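Local structure of beta-lactamase (Nostoc sp., 6NHS) at residues A[162-167]-A[216-221]; A[170-175]-A[227-232]. The protein probably hydrolyses beta-lactam antibiotics as a class D, serine-type beta-lactamase related to the transpeptidase domains of penicillin-binding proteins. All blocks are in the same frame, centred on the assembly; numbering follows the deposited sequence.

Contact 1. Residues A[162-167]-A[216-221]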
ATOM      1  N   LYS A 162      -8.178  -1.919  -8.403  1.00 28.46           N
ATOM      2  CA  LYS A 162      -7.693  -1.618  -9.751  1.00 29.12           C
ATOM      3  C   LYS A 162      -6.789  -0.390  -9.767  1.00 28.20           C
ATOM      4  O   LYS A 162      -5.762  -0.377 -10.454  1.00 31.37           O
ATOM      5  CB  LYS A 162      -8.873  -1.406 -10.707  1.00 30.78           C
ATOM      6  CG  LYS A 162      -9.440  -2.676 -11.299  1.00 40.88           C
ATOM      7  CD  LYS A 162     -10.575  -2.368 -12.262  1.00 44.29           C
ATOM      8  CE  LYS A 162     -10.940  -3.582 -13.079  1.00 51.62           C
ATOM      9  NZ  LYS A 162     -12.103  -3.304 -13.954  1.00 54.68           N
ATOM     10  N   GLN A 163      -7.164   0.659  -9.026  1.00 28.63           N
ATOM     11  CA  GLN A 163      -6.357   1.878  -8.998  1.00 28.10           C
ATOM     12  C   GLN A 163      -5.057   1.684  -8.222  1.00 29.92           C
ATOM     13  O   GLN A 163      -4.054   2.346  -8.522  1.00 26.45           O
ATOM     14  CB  GLN A 163      -7.179   3.033  -8.417  1.00 26.00           C
ATOM     15  CG  GLN A 163      -8.326   3.500  -9.349  1.00 27.01           C
ATOM     16  CD  GLN A 163      -9.350   4.360  -8.633  1.00 33.95           C
ATOM     17  OE1 GLN A 163      -9.341   4.466  -7.404  1.00 28.97           O
ATOM     18  NE2 GLN A 163     -10.243   4.981  -9.401  1.00 32.27           N
ATOM     19  N   GLN A 164      -5.043   0.792  -7.228  1.00 27.25           N
ATOM     20  CA  GLN A 164      -3.770   0.424  -6.610  1.00 26.83           C
ATOM     21  C   GLN A 164      -2.832  -0.177  -7.647  1.00 27.75           C
ATOM     22  O   GLN A 164      -1.655   0.196  -7.729  1.00 27.09           O
ATOM     23  CB  GLN A 164      -4.002  -0.549  -5.451  1.00 26.95           C
ATOM     24  CG  GLN A 164      -4.819   0.035  -4.292  1.00 25.10           C
ATOM     25  CD  GLN A 164      -3.953   0.604  -3.186  1.00 28.05           C
ATOM     26  OE1 GLN A 164      -2.816   1.017  -3.420  1.00 26.29           O
ATOM     27  NE2 GLN A 164      -4.491   0.631  -1.966  1.00 25.70           N
ATOM     28  N   ILE A 165      -3.351  -1.103  -8.461  1.00 26.47           N
ATOM     29  CA  ILE A 165      -2.561  -1.723  -9.523  1.00 32.79           C
ATOM     30  C   ILE A 165      -2.040  -0.664 -10.489  1.00 31.06           C
ATOM     31  O   ILE A 165      -0.847  -0.623 -10.811  1.00 28.87           O
ATOM     32  CB  ILE A 165      -3.400  -2.781 -10.264  1.00 36.94           C
ATOM     33  CG1 ILE A 165      -3.838  -3.896  -9.312  1.00 40.62           C
ATOM     34  CG2 ILE A 165      -2.624  -3.354 -11.441  1.00 35.77           C
ATOM     35  CD1 ILE A 165      -2.723  -4.796  -8.904  1.00 37.63           C
ATOM     36  N   GLU A 166      -2.936   0.201 -10.976  1.00 27.71           N
ATOM     37  CA  GLU A 166      -2.531   1.220 -11.941  1.00 29.86           C
ATOM     38  C   GLU A 166      -1.422   2.100 -11.380  1.00 28.85           C
ATOM     39  O   GLU A 166      -0.431   2.377 -12.066  1.00 27.18           O
ATOM     40  CB  GLU A 166      -3.748   2.061 -12.346  1.00 33.34           C
ATOM     41  CG  GLU A 166      -3.410   3.387 -12.996  1.00 41.33           C
ATOM     42  CD  GLU A 166      -3.119   3.279 -14.476  1.00 51.90           C
ATOM     43  OE1 GLU A 166      -2.672   2.202 -14.933  1.00 53.49           O
ATOM     44  OE2 GLU A 166      -3.349   4.280 -15.188  1.00 58.02           O
ATOM     45  N   PHE A 167      -1.562   2.524 -10.123  1.00 27.47           N
ATOM     46  CA  PHE A 167      -0.542   3.345  -9.481  1.00 28.02           C
ATOM     47  C   PHE A 167       0.794   2.605  -9.407  1.00 28.05           C
ATOM     48  O   PHE A 167       1.839   3.148  -9.783  1.00 28.35           O
ATOM     49  CB  PHE A 167      -1.047   3.769  -8.090  1.00 27.46           C
ATOM     50  CG  PHE A 167       0.035   4.246  -7.151  1.00 27.35           C
ATOM     51  CD1 PHE A 167       0.835   5.330  -7.476  1.00 25.55           C
ATOM     52  CD2 PHE A 167       0.233   3.620  -5.928  1.00 26.08           C
ATOM     53  CE1 PHE A 167       1.827   5.765  -6.612  1.00 23.36           C
ATOM     54  CE2 PHE A 167       1.222   4.050  -5.062  1.00 26.57           C
ATOM     55  CZ  PHE A 167       2.013   5.128  -5.404  1.00 25.28           C
ATOM     56  N   TRP A 216      -6.048  -4.593   3.529  1.00 29.10           N
ATOM     57  CA  TRP A 216      -5.341  -4.470   2.263  1.00 30.76           C
ATOM     58  C   TRP A 216      -4.024  -5.236   2.308  1.00 29.89           C
ATOM     59  O   TRP A 216      -3.366  -5.310   3.349  1.00 29.93           O
ATOM     60  CB  TRP A 216      -4.967  -3.030   1.938  1.00 28.16           C
ATOM     61  CG  TRP A 216      -6.000  -2.051   1.501  1.00 28.15           C
ATOM     62  CD1 TRP A 216      -6.547  -1.054   2.257  1.00 26.72           C
ATOM     63  CD2 TRP A 216      -6.519  -1.884   0.180  1.00 27.98           C
ATOM     64  NE1 TRP A 216      -7.401  -0.297   1.496  1.00 25.79           N
ATOM     65  CE2 TRP A 216      -7.405  -0.785   0.216  1.00 27.36           C
ATOM     66  CE3 TRP A 216      -6.344  -2.575  -1.028  1.00 26.75           C
ATOM     67  CZ2 TRP A 216      -8.119  -0.359  -0.910  1.00 28.09           C
ATOM     68  CZ3 TRP A 216      -7.049  -2.146  -2.147  1.00 26.61           C
ATOM     69  CH2 TRP A 216      -7.930  -1.049  -2.077  1.00 27.12           C
ATOM     70  N   PHE A 217      -3.614  -5.744   1.145  1.00 28.82           N
ATOM     71  CA  PHE A 217      -2.205  -6.032   0.876  1.00 28.57           C
ATOM     72  C   PHE A 217      -1.978  -5.759  -0.605  1.00 31.73           C
ATOM     73  O   PHE A 217      -2.583  -6.426  -1.452  1.00 27.84           O
ATOM     74  CB  PHE A 217      -1.837  -7.475   1.238  1.00 28.85           C
ATOM     75  CG  PHE A 217      -0.353  -7.774   1.154  1.00 30.76           C
ATOM     76  CD1 PHE A 217       0.583  -6.894   1.687  1.00 32.19           C
ATOM     77  CD2 PHE A 217       0.101  -8.942   0.556  1.00 34.16           C
ATOM     78  CE1 PHE A 217       1.946  -7.169   1.616  1.00 34.33           C
ATOM     79  CE2 PHE A 217       1.467  -9.229   0.489  1.00 33.28           C
ATOM     80  CZ  PHE A 217       2.387  -8.341   1.020  1.00 33.64           C
ATOM     81  N   VAL A 218      -1.156  -4.753  -0.921  1.00 26.36           N
ATOM     82  CA  VAL A 218      -0.902  -4.367  -2.304  1.00 25.51           C
ATOM     83  C   VAL A 218       0.602  -4.321  -2.526  1.00 25.50           C
ATOM     84  O   VAL A 218       1.377  -4.130  -1.587  1.00 25.51           O
ATOM     85  CB  VAL A 218      -1.549  -3.001  -2.666  1.00 25.58           C
ATOM     86  CG1 VAL A 218      -2.982  -2.956  -2.190  1.00 26.87           C
ATOM     87  CG2 VAL A 218      -0.752  -1.844  -2.062  1.00 28.24           C
ATOM     88  N   GLY A 219       1.014  -4.516  -3.773  1.00 27.45           N
ATOM     89  CA  GLY A 219       2.440  -4.517  -4.075  1.00 25.99           C
ATOM     90  C   GLY A 219       2.704  -5.210  -5.398  1.00 28.51           C
ATOM     91  O   GLY A 219       1.854  -5.218  -6.288  1.00 28.19           O
ATOM     92  N   TYR A 220       3.904  -5.783  -5.514  1.00 29.70           N
ATOM     93  CA  TYR A 220       4.218  -6.528  -6.722  1.00 31.17           C
ATOM     94  C   TYR A 220       5.325  -7.536  -6.452  1.00 31.67           C
ATOM     95  O   TYR A 220       6.171  -7.351  -5.571  1.00 31.17           O
ATOM     96  CB  TYR A 220       4.599  -5.604  -7.888  1.00 27.75           C
ATOM     97  CG  TYR A 220       5.812  -4.714  -7.679  1.00 31.58           C
ATOM     98  CD1 TYR A 220       7.088  -5.160  -8.002  1.00 34.67           C
ATOM     99  CD2 TYR A 220       5.674  -3.416  -7.197  1.00 31.66           C
ATOM    100  CE1 TYR A 220       8.196  -4.345  -7.837  1.00 33.85           C
ATOM    101  CE2 TYR A 220       6.778  -2.592  -7.030  1.00 30.57           C
ATOM    102  CZ  TYR A 220       8.033  -3.061  -7.352  1.00 34.10           C
ATOM    103  OH  TYR A 220       9.139  -2.256  -7.193  1.00 34.71           O
ATOM    104  N   LEU A 221       5.296  -8.603  -7.237  1.00 32.58           N
ATOM    105  CA  LEU A 221       6.220  -9.715  -7.126  1.00 35.05           C
ATOM    106  C   LEU A 221       7.098  -9.745  -8.365  1.00 36.13           C
ATOM    107  O   LEU A 221       6.586  -9.727  -9.490  1.00 36.63           O
ATOM    108  CB  LEU A 221       5.450 -11.029  -6.983  1.00 33.90           C
ATOM    109  CG  LEU A 221       6.244 -12.327  -7.060  1.00 34.93           C
ATOM    110  CD1 LEU A 221       7.132 -12.483  -5.815  1.00 31.55           C
ATOM    111  CD2 LEU A 221       5.284 -13.502  -7.229  1.00 34.08           C
TER

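Contact 2. Residues A[170-175]-A[227-232]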
ATOM      1  N   ARG A 170       2.359   2.098 -13.013  1.00 30.44           N
ATOM      2  CA  ARG A 170       2.927   3.352 -13.508  1.00 30.90           C
ATOM      3  C   ARG A 170       4.191   3.725 -12.749  1.00 32.98           C
ATOM      4  O   ARG A 170       5.161   4.218 -13.340  1.00 31.46           O
ATOM      5  CB  ARG A 170       1.904   4.479 -13.396  1.00 29.11           C
ATOM      6  CG  ARG A 170       0.705   4.332 -14.336  1.00 33.06           C
ATOM      7  CD  ARG A 170      -0.114   5.601 -14.305  1.00 36.46           C
ATOM      8  NE  ARG A 170       0.509   6.669 -15.085  1.00 39.42           N
ATOM      9  CZ  ARG A 170       0.321   7.966 -14.855  1.00 40.50           C
ATOM     10  NH1 ARG A 170      -0.453   8.356 -13.850  1.00 33.89           N
ATOM     11  NH2 ARG A 170       0.915   8.870 -15.627  1.00 41.24           N
ATOM     12  N   LEU A 171       4.176   3.544 -11.429  1.00 29.06           N
ATOM     13  CA  LEU A 171       5.376   3.740 -10.630  1.00 30.42           C
ATOM     14  C   LEU A 171       6.535   2.918 -11.182  1.00 33.53           C
ATOM     15  O   LEU A 171       7.625   3.444 -11.435  1.00 32.03           O
ATOM     16  CB  LEU A 171       5.082   3.359  -9.181  1.00 27.67           C
ATOM     17  CG  LEU A 171       6.195   3.580  -8.158  1.00 32.31           C
ATOM     18  CD1 LEU A 171       6.493   5.062  -8.064  1.00 32.08           C
ATOM     19  CD2 LEU A 171       5.797   3.015  -6.805  1.00 29.17           C
ATOM     20  N   HIS A 172       6.294   1.627 -11.411  1.00 32.68           N
ATOM     21  CA  HIS A 172       7.368   0.708 -11.768  1.00 34.36           C
ATOM     22  C   HIS A 172       7.952   1.007 -13.143  1.00 37.16           C
ATOM     23  O   HIS A 172       9.138   0.748 -13.378  1.00 35.64           O
ATOM     24  CB  HIS A 172       6.855  -0.731 -11.701  1.00 34.28           C
ATOM     25  CG  HIS A 172       7.930  -1.763 -11.834  1.00 37.96           C
ATOM     26  ND1 HIS A 172       8.335  -2.260 -13.052  1.00 41.27           N
ATOM     27  CD2 HIS A 172       8.682  -2.391 -10.901  1.00 39.34           C
ATOM     28  CE1 HIS A 172       9.290  -3.153 -12.865  1.00 41.21           C
ATOM     29  NE2 HIS A 172       9.518  -3.251 -11.569  1.00 40.33           N
ATOM     30  N   ARG A 173       7.159   1.543 -14.067  1.00 37.57           N
ATOM     31  CA  ARG A 173       7.690   1.855 -15.386  1.00 40.22           C
ATOM     32  C   ARG A 173       8.103   3.322 -15.511  1.00 36.17           C
ATOM     33  O   ARG A 173       8.303   3.815 -16.626  1.00 36.42           O
ATOM     34  CB  ARG A 173       6.694   1.457 -16.480  1.00 46.69           C
ATOM     35  CG  ARG A 173       5.540   2.384 -16.684  1.00 52.86           C
ATOM     36  CD  ARG A 173       4.540   1.795 -17.675  1.00 59.93           C
ATOM     37  NE  ARG A 173       5.173   1.206 -18.854  1.00 64.98           N
ATOM     38  CZ  ARG A 173       5.429   1.861 -19.983  1.00 68.17           C
ATOM     39  NH1 ARG A 173       5.115   3.146 -20.100  1.00 66.70           N
ATOM     40  NH2 ARG A 173       6.005   1.231 -20.999  1.00 70.56           N
ATOM     41  N   LYS A 174       8.242   4.022 -14.379  1.00 33.47           N
ATOM     42  CA  LYS A 174       8.890   5.336 -14.326  1.00 37.38           C
ATOM     43  C   LYS A 174       8.086   6.401 -15.076  1.00 39.66           C
ATOM     44  O   LYS A 174       8.651   7.275 -15.736  1.00 40.17           O
ATOM     45  CB  LYS A 174      10.327   5.252 -14.853  1.00 38.44           C
ATOM     46  CG  LYS A 174      11.128   4.118 -14.208  1.00 38.65           C
ATOM     47  CD  LYS A 174      12.550   4.024 -14.737  1.00 42.24           C
ATOM     48  CE  LYS A 174      13.276   2.838 -14.100  1.00 44.35           C
ATOM     49  NZ  LYS A 174      14.738   2.844 -14.377  1.00 44.52           N
ATOM     50  N   GLU A 175       6.758   6.334 -14.966  1.00 37.19           N
ATOM     51  CA  GLU A 175       5.881   7.325 -15.579  1.00 34.64           C
ATOM     52  C   GLU A 175       5.490   8.448 -14.631  1.00 35.14           C
ATOM     53  O   GLU A 175       5.027   9.499 -15.093  1.00 33.35           O
ATOM     54  CB  GLU A 175       4.598   6.666 -16.085  1.00 34.90           C
ATOM     55  CG  GLU A 175       4.769   5.772 -17.277  1.00 42.19           C
ATOM     56  CD  GLU A 175       3.436   5.276 -17.805  1.00 46.82           C
ATOM     57  OE1 GLU A 175       2.390   5.730 -17.301  1.00 47.08           O
ATOM     58  OE2 GLU A 175       3.438   4.436 -18.725  1.00 53.80           O
ATOM     59  N   VAL A 227       6.916  -9.306 -13.736  1.00 36.48           N
ATOM     60  CA  VAL A 227       6.430  -8.577 -12.571  1.00 33.17           C
ATOM     61  C   VAL A 227       4.935  -8.824 -12.459  1.00 33.15           C
ATOM     62  O   VAL A 227       4.196  -8.628 -13.431  1.00 33.63           O
ATOM     63  CB  VAL A 227       6.718  -7.065 -12.666  1.00 34.69           C
ATOM     64  CG1 VAL A 227       6.165  -6.340 -11.441  1.00 31.11           C
ATOM     65  CG2 VAL A 227       8.212  -6.812 -12.819  1.00 33.01           C
ATOM     66  N   TYR A 228       4.494  -9.261 -11.287  1.00 33.15           N
ATOM     67  CA  TYR A 228       3.085  -9.519 -11.021  1.00 33.17           C
ATOM     68  C   TYR A 228       2.613  -8.517  -9.973  1.00 30.86           C
ATOM     69  O   TYR A 228       2.938  -8.647  -8.787  1.00 30.21           O
ATOM     70  CB  TYR A 228       2.877 -10.960 -10.560  1.00 32.68           C
ATOM     71  CG  TYR A 228       3.463 -11.969 -11.520  1.00 37.66           C
ATOM     72  CD1 TYR A 228       4.777 -12.405 -11.388  1.00 37.42           C
ATOM     73  CD2 TYR A 228       2.710 -12.467 -12.574  1.00 35.85           C
ATOM     74  CE1 TYR A 228       5.316 -13.323 -12.273  1.00 39.33           C
ATOM     75  CE2 TYR A 228       3.241 -13.385 -13.465  1.00 39.48           C
ATOM     76  CZ  TYR A 228       4.545 -13.811 -13.307  1.00 40.51           C
ATOM     77  OH  TYR A 228       5.080 -14.717 -14.191  1.00 42.04           O
ATOM     78  N   PHE A 229       1.872  -7.510 -10.419  1.00 30.70           N
ATOM     79  CA  PHE A 229       1.267  -6.543  -9.513  1.00 30.27           C
ATOM     80  C   PHE A 229       0.021  -7.151  -8.886  1.00 32.57           C
ATOM     81  O   PHE A 229      -0.726  -7.874  -9.550  1.00 35.16           O
ATOM     82  CB  PHE A 229       0.915  -5.256 -10.266  1.00 28.77           C
ATOM     83  CG  PHE A 229       2.103  -4.602 -10.920  1.00 33.67           C
ATOM     84  CD1 PHE A 229       2.870  -3.672 -10.225  1.00 30.23           C
ATOM     85  CD2 PHE A 229       2.466  -4.926 -12.222  1.00 32.68           C
ATOM     86  CE1 PHE A 229       3.980  -3.069 -10.817  1.00 30.13           C
ATOM     87  CE2 PHE A 229       3.570  -4.328 -12.826  1.00 34.82           C
ATOM     88  CZ  PHE A 229       4.335  -3.401 -12.117  1.00 33.41           C
ATOM     89  N   PHE A 230      -0.199  -6.869  -7.602  1.00 31.89           N
ATOM     90  CA  PHE A 230      -1.343  -7.439  -6.905  1.00 30.27           C
ATOM     91  C   PHE A 230      -1.973  -6.413  -5.972  1.00 30.88           C
ATOM     92  O   PHE A 230      -1.309  -5.505  -5.464  1.00 28.20           O
ATOM     93  CB  PHE A 230      -0.964  -8.698  -6.109  1.00 28.32           C
ATOM     94  CG  PHE A 230       0.069  -8.458  -5.037  1.00 30.22           C
ATOM     95  CD1 PHE A 230      -0.304  -8.022  -3.775  1.00 27.69           C
ATOM     96  CD2 PHE A 230       1.414  -8.686  -5.289  1.00 30.05           C
ATOM     97  CE1 PHE A 230       0.646  -7.802  -2.786  1.00 26.00           C
ATOM     98  CE2 PHE A 230       2.373  -8.467  -4.296  1.00 29.85           C
ATOM     99  CZ  PHE A 230       1.984  -8.026  -3.049  1.00 28.06           C
ATOM    100  N   ALA A 231      -3.275  -6.583  -5.750  1.00 31.44           N
ATOM    101  CA  ALA A 231      -4.030  -5.808  -4.773  1.00 28.27           C
ATOM    102  C   ALA A 231      -5.059  -6.735  -4.152  1.00 31.74           C
ATOM    103  O   ALA A 231      -5.933  -7.260  -4.855  1.00 29.31           O
ATOM    104  CB  ALA A 231      -4.713  -4.591  -5.411  1.00 26.58           C
ATOM    105  N   THR A 232      -4.941  -6.945  -2.844  1.00 30.19           N
ATOM    106  CA  THR A 232      -5.863  -7.763  -2.073  1.00 30.02           C
ATOM    107  C   THR A 232      -6.679  -6.861  -1.156  1.00 30.55           C
ATOM    108  O   THR A 232      -6.138  -5.945  -0.526  1.00 30.96           O
ATOM    109  CB  THR A 232      -5.104  -8.817  -1.253  1.00 29.51           C
ATOM    110  OG1 THR A 232      -4.484  -9.759  -2.139  1.00 33.64           O
ATOM    111  CG2 THR A 232      -6.047  -9.562  -0.325  1.00 29.41           C
TER

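Contact 1. Residues A[162-167]-A[216-221]
The indole of Trp216 receives the side-chain amide of Gln164 over one face, with NE2 standing 3.6 Å above the ring plane. This nitrogen is off-centre on the indole as a whole but over the middle of its six-membered ring, 3.8 to 3.9 Å from each of the carbons CD2, CE2, CE3, CZ2, CZ3 and CH2. Gln164 CG stands above and just beyond the rim, 3.8 Å from Trp216 CZ3. Amide and indole planes are 71° apart, which makes the approach steep rather than a flat stack. Val218 lies over a face of the amide, its CG1 3.8 Å from Gln164 CD, while the indole meets the NE2 and CG side. A bend at chi2 of Gln164 (-95°) turns the amide off the line of the chain and in between indole and valine. The helix 161-172 thereby presses one buried glutamine against the strand 213-223 of the antiparallel sheet, while Ile67 of helix 65-76 also packs on Val218. The polar ends are satisfied elsewhere: Gln164 NE2 hydrogen-bonds to Thr64 OG1, and Trp216 NE1 to Leu60 O. Thr64 follows Ser63 of an SxxK sequence, in this family probably the one bearing the nucleophile. The contact itself is therefore van der Waals in character, and the bond to Thr64, next to that serine, probably fixes the rotation of the buried amide.

Contact 2. Residues A[170-175]-A[227-232]
His172, in the last turn of helix 161-172, packs on Val227 and Phe229 of strand 226-236, joining the end of a helix to the antiparallel sheet of the beta-lactamase/transpeptidase fold. The aromatic interaction is an offset edge-to-face pair: Phe229 directs its edge toward the face of His172, with ring centroids 5.7 Å apart and planes at 81°. Van der Waals contacts accompany it. His172 CB meets the phenyl edge in plane, 3.7 Å from Phe229 CZ, and Val227 CG2 approaches the imidazole obliquely, 3.8 Å from His172 CE1. With CG anti to the backbone N (chi1 -171°), the imidazole extends from the helix to meet the valine coming from the opposite direction. Val227 CG1 also lies 3.5 Å above one face of the Phe229 ring, toward its rim. Tyr220, on the neighbouring strand, meets both rings, so the three aromatics form one cluster. Backbone hydrogen bonds end the helix in a Schellman motif, in which Lys174, at positive phi, is the C-prime residue: Glu175 N bonds to Arg170 O and Lys174 N to Leu171 O. Salt bridges lie within segment 170-175 and do not reach the strand. Arg173 NH1 approaches Glu175 OE2 at an implausibly short 2.5 Å, leaving that bond doubtful in detail, whereas Glu175 OE1 is met nearly along its C-O axis by Arg170 NE, at 3.1 Å and an N-H...O angle of 175°.

Contacts 1 and 2 have centres about 7 Å apart and share helix 161-172, contact 1 using its first half and contact 2 its C-terminal end and the turn that follows. Their strand partners, 213-223 and 226-236, follow each other in the chain and are antiparallel neighbours in the six-stranded sheet. Along the chain both helical segments precede both strand segments, in the order 162-167, 170-175, 216-221, 227-232. The strands are joined directly by probable backbone hydrogen bonds, Phe217 O to Thr232 N and Leu221 O to Tyr228 N, each 2.8 Å. One helix is thus seated across two adjoining central strands, packing the helical part of the fold against its sheet.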